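Local coordinates for protein hyperpolarization-activated (Ih) channel (Strongylocentrotus purpuratus, PDB 2PTM) that binds cyclic AMP through its C-terminal region and probably belongs to a voltage-gated, potassium-conducting channel of the cell membrane that opens on hyperpolarization, at residues 35-38 with 39-43; 65-68 with 69-72; 98-101 with 102-105; 54-58 with 59-63. All blocks are in the same frame, centred on the assembly; numbering follows the deposited sequence.

Four local contacts sample the C-linker and cyclic nucleotide-binding domain of one subunit. Along the chain they come in the order 1, 4, 2, 3. Contact 1 lies at the end of helix 28-42; contacts 4 and 2 sit at the two ends of helix 58-68, their centres about 14 Å apart. Contact 3, the turn between strands 95-99 and 104-106, touches contact 1 where Val98 and Gln100 pack on Tyr37, with centres about 13 Å apart. Contacts 3 and 4 are farthest apart, about 31 Å between centres. Across subunits, residues of contact 4 meet those of contacts 1 and 3 of a neighbouring copy, so these local turns also lie at an interface of the tetramer.

Contact 1 of 4, residues 35-38 with 39-43. With NCO (cobalt hexammine(III)), chain B.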
# COMPACT_ATOMS: atom_id res chain seq x y z
N LEU A 35 28.93 1.31 0.52
CA LEU A 35 29.45 0.14 1.24
C LEU A 35 29.72 0.47 2.71
O LEU A 35 29.40 -0.33 3.59
CB LEU A 35 30.72 -0.40 0.56
CG LEU A 35 30.50 -0.91 -0.86
CD1 LEU A 35 31.84 -1.32 -1.49
CD2 LEU A 35 29.53 -2.09 -0.87
N ASP A 36 30.30 1.64 2.98
CA ASP A 36 30.52 2.08 4.36
C ASP A 36 29.21 2.20 5.14
O ASP A 36 29.14 1.90 6.35
CB ASP A 36 31.20 3.45 4.39
CG ASP A 36 32.64 3.39 3.95
OD1 ASP A 36 33.14 2.30 3.64
OD2 ASP A 36 33.28 4.46 3.90
N TYR A 37 28.17 2.68 4.46
CA TYR A 37 26.85 2.79 5.09
C TYR A 37 26.31 1.41 5.48
O TYR A 37 25.85 1.21 6.61
CB TYR A 37 25.87 3.54 4.17
CG TYR A 37 24.44 3.58 4.70
CD1 TYR A 37 23.96 4.67 5.42
CD2 TYR A 37 23.58 2.50 4.51
CE1 TYR A 37 22.66 4.71 5.90
CE2 TYR A 37 22.27 2.53 4.99
CZ TYR A 37 21.82 3.63 5.68
OH TYR A 37 20.53 3.64 6.17
N TYR A 38 26.35 0.45 4.56
CA TYR A 38 25.82 -0.88 4.88
C TYR A 38 26.60 -1.51 6.02
O TYR A 38 26.02 -2.13 6.90
CB TYR A 38 25.86 -1.82 3.67
CG TYR A 38 24.63 -1.71 2.78
CD1 TYR A 38 24.61 -0.84 1.70
CD2 TYR A 38 23.50 -2.47 3.03
CE1 TYR A 38 23.49 -0.73 0.89
CE2 TYR A 38 22.37 -2.36 2.23
CZ TYR A 38 22.38 -1.49 1.16
OH TYR A 38 21.28 -1.38 0.35
N GLU A 39 27.92 -1.35 6.00
CA GLU A 39 28.75 -1.92 7.05
C GLU A 39 28.42 -1.26 8.38
O GLU A 39 28.26 -1.94 9.39
CB GLU A 39 30.24 -1.74 6.75
CG GLU A 39 31.12 -2.33 7.86
CD GLU A 39 32.58 -1.99 7.71
OE1 GLU A 39 32.90 -0.81 7.45
OE2 GLU A 39 33.43 -2.89 7.84
N TYR A 40 28.32 0.06 8.38
CA TYR A 40 28.07 0.80 9.62
C TYR A 40 26.70 0.47 10.20
O TYR A 40 26.55 0.24 11.41
CB TYR A 40 28.18 2.31 9.42
CG TYR A 40 28.01 3.07 10.72
CD1 TYR A 40 29.11 3.40 11.50
CD2 TYR A 40 26.75 3.42 11.18
CE1 TYR A 40 28.95 4.09 12.71
CE2 TYR A 40 26.59 4.09 12.38
CZ TYR A 40 27.69 4.43 13.13
OH TYR A 40 27.51 5.10 14.33
N ARG A 41 25.69 0.48 9.34
CA ARG A 41 24.33 0.30 9.82
C ARG A 41 24.05 -1.14 10.22
O ARG A 41 23.48 -1.38 11.29
CB ARG A 41 23.30 0.73 8.78
CG ARG A 41 21.90 0.51 9.30
CD ARG A 41 20.84 1.10 8.40
NE ARG A 41 19.50 0.72 8.85
CZ ARG A 41 18.38 1.11 8.27
NH1 ARG A 41 18.42 1.91 7.21
NH2 ARG A 41 17.21 0.72 8.75
N TYR A 42 24.45 -2.09 9.38
CA TYR A 42 24.02 -3.48 9.56
C TYR A 42 25.08 -4.37 10.20
O TYR A 42 24.75 -5.38 10.82
CB TYR A 42 23.50 -4.08 8.24
CG TYR A 42 22.32 -3.31 7.65
CD1 TYR A 42 21.04 -3.43 8.17
CD2 TYR A 42 22.51 -2.45 6.57
CE1 TYR A 42 19.97 -2.73 7.63
CE2 TYR A 42 21.44 -1.74 6.03
CZ TYR A 42 20.18 -1.88 6.56
OH TYR A 42 19.12 -1.17 6.02
N ARG A 43 26.34 -3.99 10.06
CA ARG A 43 27.44 -4.70 10.71
C ARG A 43 27.45 -6.19 10.38
O ARG A 43 27.75 -7.03 11.23
CB ARG A 43 27.39 -4.51 12.23
CG ARG A 43 27.45 -3.04 12.67
CD ARG A 43 28.80 -2.42 12.36
NE ARG A 43 28.87 -1.01 12.78
CZ ARG A 43 29.04 -0.63 14.04
NH1 ARG A 43 29.15 -1.54 15.00
NH2 ARG A 43 29.10 0.67 14.35
CO NCO B . 35.71 -0.73 4.74
N1 NCO B . 35.38 -2.77 5.37
N2 NCO B . 37.86 -1.03 4.85
N3 NCO B . 35.71 -1.17 2.56
N4 NCO B . 35.68 -0.04 7.00
N5 NCO B . 36.06 1.33 4.18
N6 NCO B . 33.50 -0.48 4.67
O HOH W 1 31.64 1.66 7.59
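Tyr37 and Arg41, one helical turn apart, meet side by side on the last turns of helix 28-42, the second arm of the C-linker's helix-turn-helix. Both side chains leave with CG anti to the backbone N (chi1 174° in Tyr37), and the extended arginine runs along the tyrosine until Arg41 NH1 donates to Tyr37 OH at 2.9 Å. The hydroxyl lies near the guanidinium plane, at its edge, while the ring stands nearly upright to that plane, at 80°. Tyr42 OH sits over one guanidinium face. With an alanine here instead of Arg41, Tyr37 OH would probably lose this donor and the Tyr42 hydroxyl the flat group beneath it.

A second pair follows the same spacing. The rings of Tyr38 and Tyr42 point the same way, Tyr38 CD2 lying 3.7 Å from Tyr42 CD2, with planes inclined at 31°, an oblique meeting. Their hydroxyls reach Glu55 of the second subunit, Tyr38 to its carboxylate and Tyr42 to its backbone oxygen, so the pair faces the subunit interface.

On another side of the helix, cobalt hexammine binds two acids. Asp36 OD1 accepts from ammine N6 at 3.0 Å, and Glu39 OE1 from the same ammine at 2.9 Å. The trivalent cation probably offsets the repulsion between the two carboxylates, whose nearer oxygens, Asp36 OD1 and Glu39 OE1, stay 4.9 Å apart. A water links the backbone of one acid to the side chain of the other, donating to Asp36 O and, at 2.8 Å, to Glu39 OE1.

Contact 2 of 4, residues 65-68 with 69-72; sequences ANYN and CRDL
Tyr67 swings its CG opposite the backbone N (chi1 -170°), and Arg70 sets its own CG between backbone N and carbonyl carbon (chi1 67°); together these turns send the two side chains out side by side, the arginine drawn over the tyrosine ring. From CG to NE the arginine is extended. Arg70 CD sits over the middle of the ring, 3.9 Å from the Tyr67 centroid in a CH-pi contact. Beyond it the guanidinium lies flat on Tyr67 as a cation-pi stack, with the planes 23° apart. Packing is tight where Arg70 NH1 comes within 3.0 Å of Tyr67 CE2.

The same nitrogen is also held by a hydrogen bond: Arg70 NH1 donates to Tyr67 O at 2.8 Å, the oxygen lying in the guanidinium plane. Arg70 N reaches Tyr67 O too, at 3.2 Å, from the opposite face of the carbonyl plane. One oxygen thus takes both the main-chain and the side-chain donor of a single residue.

This double grip falls at a helix-helix junction of the C-linker, where helix 58-68 ends and helix 70-75 begins. Cys69 serves both, leaving helical angles after the first and occupying the N-cap position of the second, while Cys69 N still bonds to Ala65 O at 3.0 Å. A water spans the joint, donating to Asn68 O and accepting from Leu72 N at 3.1 Å. Asn68 ND2 bonds to Tyr20 OH of the third subunit, and Pro27 of that subunit packs on Tyr67.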
# COMPACT_ATOMS: atom_id res chain seq x y z
N ALA A 65 9.52 -2.03 21.29
CA ALA A 65 9.91 -0.67 20.93
C ALA A 65 10.40 0.10 22.16
O ALA A 65 11.38 0.85 22.09
CB ALA A 65 8.75 0.06 20.26
N ASN A 66 9.72 -0.09 23.29
CA ASN A 66 10.14 0.57 24.52
C ASN A 66 11.54 0.13 24.94
O ASN A 66 12.34 0.95 25.39
CB ASN A 66 9.15 0.30 25.66
CG ASN A 66 8.08 1.38 25.76
OD1 ASN A 66 8.38 2.57 25.91
ND2 ASN A 66 6.84 0.97 25.71
N TYR A 67 11.83 -1.15 24.80
CA TYR A 67 13.16 -1.63 25.19
C TYR A 67 14.26 -1.13 24.25
O TYR A 67 15.31 -0.66 24.70
CB TYR A 67 13.23 -3.15 25.29
CG TYR A 67 14.52 -3.61 25.93
CD1 TYR A 67 14.63 -3.74 27.31
CD2 TYR A 67 15.65 -3.87 25.16
CE1 TYR A 67 15.82 -4.14 27.90
CE2 TYR A 67 16.84 -4.27 25.74
CZ TYR A 67 16.92 -4.40 27.11
OH TYR A 67 18.11 -4.80 27.70
N ASN A 68 14.02 -1.23 22.95
CA ASN A 68 15.01 -0.80 21.98
C ASN A 68 15.27 0.71 22.04
O ASN A 68 16.37 1.17 21.74
CB ASN A 68 14.61 -1.22 20.56
CG ASN A 68 14.58 -2.72 20.40
OD1 ASN A 68 15.09 -3.46 21.24
ND2 ASN A 68 13.98 -3.19 19.32
N CYS A 69 14.26 1.46 22.47
CA CYS A 69 14.37 2.92 22.56
C CYS A 69 14.63 3.42 23.99
O CYS A 69 14.57 4.62 24.24
CB CYS A 69 13.12 3.60 22.00
SG CYS A 69 12.91 3.51 20.20
N ARG A 70 14.93 2.51 24.91
CA ARG A 70 15.12 2.87 26.32
C ARG A 70 16.19 3.95 26.54
O ARG A 70 15.95 4.94 27.23
CB ARG A 70 15.44 1.62 27.15
CG ARG A 70 16.80 0.99 26.83
CD ARG A 70 16.93 -0.42 27.39
NE ARG A 70 18.29 -0.94 27.20
CZ ARG A 70 18.74 -1.49 26.08
NH1 ARG A 70 17.94 -1.60 25.02
NH2 ARG A 70 19.99 -1.92 26.00
N ASP A 71 17.37 3.76 25.94
CA ASP A 71 18.46 4.73 26.07
C ASP A 71 18.11 6.08 25.46
O ASP A 71 18.43 7.13 26.03
CB ASP A 71 19.74 4.18 25.42
N LEU A 72 17.45 6.07 24.30
CA LEU A 72 17.04 7.33 23.68
C LEU A 72 16.08 8.06 24.60
O LEU A 72 16.25 9.25 24.86
CB LEU A 72 16.39 7.11 22.32
CG LEU A 72 15.77 8.37 21.70
CD1 LEU A 72 16.85 9.28 21.13
CD2 LEU A 72 14.78 8.00 20.62
O HOH W 2 17.77 3.66 22.45

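Contact 3 of 4, residues 98-101 with 102-105; sequences VFQP and ADYV
Asp103 OD1 is gripped by two groups: a water that donates to it at 2.8 Å and also to Pro101 O, and the ammonium of Lys33, which forms a salt bridge. The other oxygen, Asp103 OD2, turns back across the bend and accepts from Gln100 N at 2.9 Å, a nearly straight bond whose donor stands well above the carboxylate plane, 57° out of it. With CG beside its own backbone N (chi1 -80°), Asp103 keeps the carboxylate folded under the loop, where it can meet that amide.

The main chain closes the bend in the other direction, Asp103 N donating to Gln100 O at 3.0 Å. Gln100 to Asp103 form a type II beta turn, with Pro101 at its second position and Ala102 at its third, where phi is positive at 76°. This turn joins strands 95-99 and 104-106, the first two of the beta roll of the cyclic nucleotide-binding domain, a cupin relative.

Below the turn Phe99 meets Val105 and Asp103 at once. Val105 CG2 rests over one face of its ring, 4.1 Å from the Phe99 centroid, in a CH-pi contact. Asp103 OD2 approaches the ring edge instead, near its plane and 3.7 Å from Phe99 CD1, with the carboxylate roughly perpendicular to the ring. The extended Gln100 side chain reaches helix 28-42, its NE2 donating to Lys33 O there and also to Tyr162 OH; its OE1 is buried without a polar partner. The side chain of Val105 lies about 7 Å from that of Arg153, a cyclic AMP-binding residue.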
# COMPACT_ATOMS: atom_id res chain seq x y z
N VAL A 98 19.96 6.25 9.59
CA VAL A 98 21.38 6.48 9.81
C VAL A 98 21.85 7.44 8.74
O VAL A 98 21.47 7.30 7.57
CB VAL A 98 22.20 5.16 9.71
CG1 VAL A 98 23.68 5.47 9.55
CG2 VAL A 98 21.96 4.28 10.93
N PHE A 99 22.67 8.42 9.15
CA PHE A 99 23.31 9.35 8.23
C PHE A 99 24.83 9.36 8.47
O PHE A 99 25.32 8.93 9.52
CB PHE A 99 22.74 10.77 8.37
CG PHE A 99 21.34 10.94 7.81
CD1 PHE A 99 21.14 11.41 6.51
CD2 PHE A 99 20.23 10.64 8.59
CE1 PHE A 99 19.87 11.57 5.99
CE2 PHE A 99 18.94 10.80 8.08
CZ PHE A 99 18.76 11.27 6.77
N GLN A 100 25.57 9.86 7.48
CA GLN A 100 27.03 9.83 7.46
C GLN A 100 27.61 11.23 7.58
O GLN A 100 26.93 12.21 7.33
CB GLN A 100 27.51 9.17 6.16
CG GLN A 100 27.29 7.65 6.17
CD GLN A 100 27.45 7.02 4.81
OE1 GLN A 100 26.65 7.27 3.91
NE2 GLN A 100 28.47 6.17 4.65
N PRO A 101 28.89 11.32 7.98
CA PRO A 101 29.56 12.61 8.12
C PRO A 101 29.37 13.49 6.88
O PRO A 101 29.50 13.00 5.76
CB PRO A 101 31.03 12.22 8.27
CG PRO A 101 30.99 10.90 8.91
CD PRO A 101 29.77 10.20 8.39
N ALA A 102 29.05 14.77 7.12
CA ALA A 102 28.82 15.77 6.07
C ALA A 102 27.46 15.66 5.34
O ALA A 102 27.15 16.51 4.50
CB ALA A 102 30.01 15.82 5.08
N ASP A 103 26.66 14.65 5.65
CA ASP A 103 25.30 14.57 5.09
C ASP A 103 24.45 15.73 5.58
O ASP A 103 24.44 16.04 6.77
CB ASP A 103 24.60 13.27 5.51
CG ASP A 103 25.01 12.08 4.69
OD1 ASP A 103 25.77 12.24 3.71
OD2 ASP A 103 24.55 10.96 5.03
N TYR A 104 23.70 16.35 4.67
CA TYR A 104 22.66 17.29 5.07
C TYR A 104 21.35 16.55 5.32
O TYR A 104 20.70 16.10 4.39
CB TYR A 104 22.47 18.38 4.01
CG TYR A 104 23.55 19.43 4.03
CD1 TYR A 104 23.42 20.57 4.81
CD2 TYR A 104 24.69 19.28 3.27
CE1 TYR A 104 24.42 21.53 4.83
CE2 TYR A 104 25.68 20.23 3.27
CZ TYR A 104 25.55 21.35 4.05
OH TYR A 104 26.56 22.27 4.05
N VAL A 105 20.98 16.41 6.59
CA VAL A 105 19.71 15.79 6.94
C VAL A 105 18.57 16.72 6.55
O VAL A 105 17.51 16.28 6.10
CB VAL A 105 19.63 15.51 8.44
CG1 VAL A 105 18.34 14.73 8.78
CG2 VAL A 105 20.87 14.75 8.90
O HOH W 3 28.32 13.17 3.22

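Contact 4 of 4, residues 54-58 with 59-63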
# COMPACT_ATOMS: atom_id res chain seq x y z
N ARG A 54 5.05 -7.47 13.00
CA ARG A 54 3.72 -7.69 12.42
C ARG A 54 3.11 -9.05 12.79
O ARG A 54 1.90 -9.24 12.69
CB ARG A 54 3.76 -7.52 10.90
CG ARG A 54 3.94 -6.07 10.46
CD ARG A 54 4.39 -5.95 9.01
NE ARG A 54 4.43 -4.55 8.58
CZ ARG A 54 5.41 -3.70 8.88
NH1 ARG A 54 6.44 -4.09 9.61
NH2 ARG A 54 5.36 -2.44 8.45
N GLU A 55 3.95 -9.99 13.23
CA GLU A 55 3.51 -11.33 13.62
C GLU A 55 3.05 -11.39 15.08
O GLU A 55 2.54 -12.43 15.55
CB GLU A 55 4.64 -12.35 13.41
CG GLU A 55 4.92 -12.68 11.95
CD GLU A 55 6.37 -13.07 11.70
OE1 GLU A 55 7.08 -13.41 12.66
OE2 GLU A 55 6.79 -13.04 10.52
N VAL A 56 3.25 -10.30 15.81
CA VAL A 56 3.03 -10.30 17.25
C VAL A 56 1.91 -9.34 17.66
O VAL A 56 1.33 -8.63 16.83
CB VAL A 56 4.33 -9.97 18.03
CG1 VAL A 56 5.45 -10.95 17.67
CG2 VAL A 56 4.78 -8.56 17.76
N SER A 57 1.61 -9.33 18.95
CA SER A 57 0.54 -8.49 19.48
C SER A 57 1.01 -7.05 19.55
O SER A 57 2.21 -6.77 19.50
CB SER A 57 0.20 -8.95 20.89
OG SER A 57 1.33 -8.77 21.71
N GLU A 58 0.05 -6.14 19.70
CA GLU A 58 0.38 -4.73 19.92
C GLU A 58 1.19 -4.57 21.20
O GLU A 58 2.09 -3.74 21.26
CB GLU A 58 -0.90 -3.89 19.98
CG GLU A 58 -0.64 -2.40 20.20
CD GLU A 58 -1.88 -1.58 19.96
OE1 GLU A 58 -2.99 -2.11 20.13
OE2 GLU A 58 -1.74 -0.40 19.60
N SER A 59 0.88 -5.37 22.21
CA SER A 59 1.64 -5.34 23.47
C SER A 59 3.11 -5.72 23.30
O SER A 59 4.02 -5.05 23.83
CB SER A 59 1.00 -6.26 24.51
OG SER A 59 -0.29 -5.79 24.85
N ILE A 60 3.37 -6.80 22.57
CA ILE A 60 4.75 -7.17 22.29
C ILE A 60 5.44 -6.05 21.51
O ILE A 60 6.59 -5.70 21.80
CB ILE A 60 4.84 -8.51 21.55
CG1 ILE A 60 4.43 -9.64 22.51
CG2 ILE A 60 6.26 -8.73 20.97
CD1 ILE A 60 4.35 -11.01 21.89
N ARG A 61 4.75 -5.47 20.54
CA ARG A 61 5.34 -4.37 19.76
C ARG A 61 5.70 -3.19 20.64
O ARG A 61 6.73 -2.54 20.43
CB ARG A 61 4.40 -3.90 18.64
CG ARG A 61 4.38 -4.80 17.43
CD ARG A 61 3.72 -4.09 16.25
NE ARG A 61 2.32 -3.81 16.51
CZ ARG A 61 1.34 -4.70 16.34
NH1 ARG A 61 1.63 -5.92 15.91
NH2 ARG A 61 0.08 -4.37 16.60
N GLN A 62 4.85 -2.88 21.62
CA GLN A 62 5.14 -1.77 22.53
C GLN A 62 6.30 -2.12 23.44
O GLN A 62 7.19 -1.30 23.67
CB GLN A 62 3.90 -1.41 23.36
CG GLN A 62 2.78 -0.79 22.55
CD GLN A 62 1.46 -0.76 23.29
OE1 GLN A 62 1.28 -1.45 24.31
NE2 GLN A 62 0.52 0.02 22.79
N ASP A 63 6.30 -3.35 23.95
CA ASP A 63 7.38 -3.80 24.83
C ASP A 63 8.71 -3.77 24.10
O ASP A 63 9.72 -3.30 24.65
CB ASP A 63 7.10 -5.21 25.34
CG ASP A 63 5.93 -5.26 26.30
OD1 ASP A 63 5.44 -4.19 26.71
OD2 ASP A 63 5.49 -6.37 26.65
O HOH W 4 0.74 0.54 19.74
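The guanidinium of Arg61 lies with one face against the backbone of Ser57 and Glu58: Glu58 CA sits 3.3 Å above its plane and Ser57 O also lies over that face, both offset toward the rim. Arg61 NH2 reaches on to Glu58 CB at 3.6 Å. A bend at chi3 (-65°) folds the arginine back over the helix start, where its NH1 donates to Phe53 O, and Arg61 CG leans on Val56 CG2 at 3.8 Å. Replacing Arg61 by an alanine would probably leave Phe53 O without this donor and open a gap beside Glu58 CA.

The next flat pair, the Glu58 carboxylate and the Gln62 amide, cross at a slant with planes 40° apart. A water joins them, donating to Glu58 OE2 at 2.7 Å and accepting from Gln62 NE2 at 3.1 Å. The other carboxylate oxygen, Glu58 OE1, forms a salt bridge to Arg114 of the third subunit, so two different partners hold the group.

On the apolar side Val56 and Ile60 cross at about a right angle, Val56 CG2 touching Ile60 CG2 at 3.5 Å. Tyr38 of the third subunit packs on Val56 and Tyr37 of that subunit on Ile60. Ser57 holds its OG between backbone N and carbonyl carbon (chi1 63°), from where Ser57 OG accepts from Ile60 N at 3.0 Å. That bond is the classic serine N-cap, here starting helix 58-68 of the C-linker after the short link from helix 50-55.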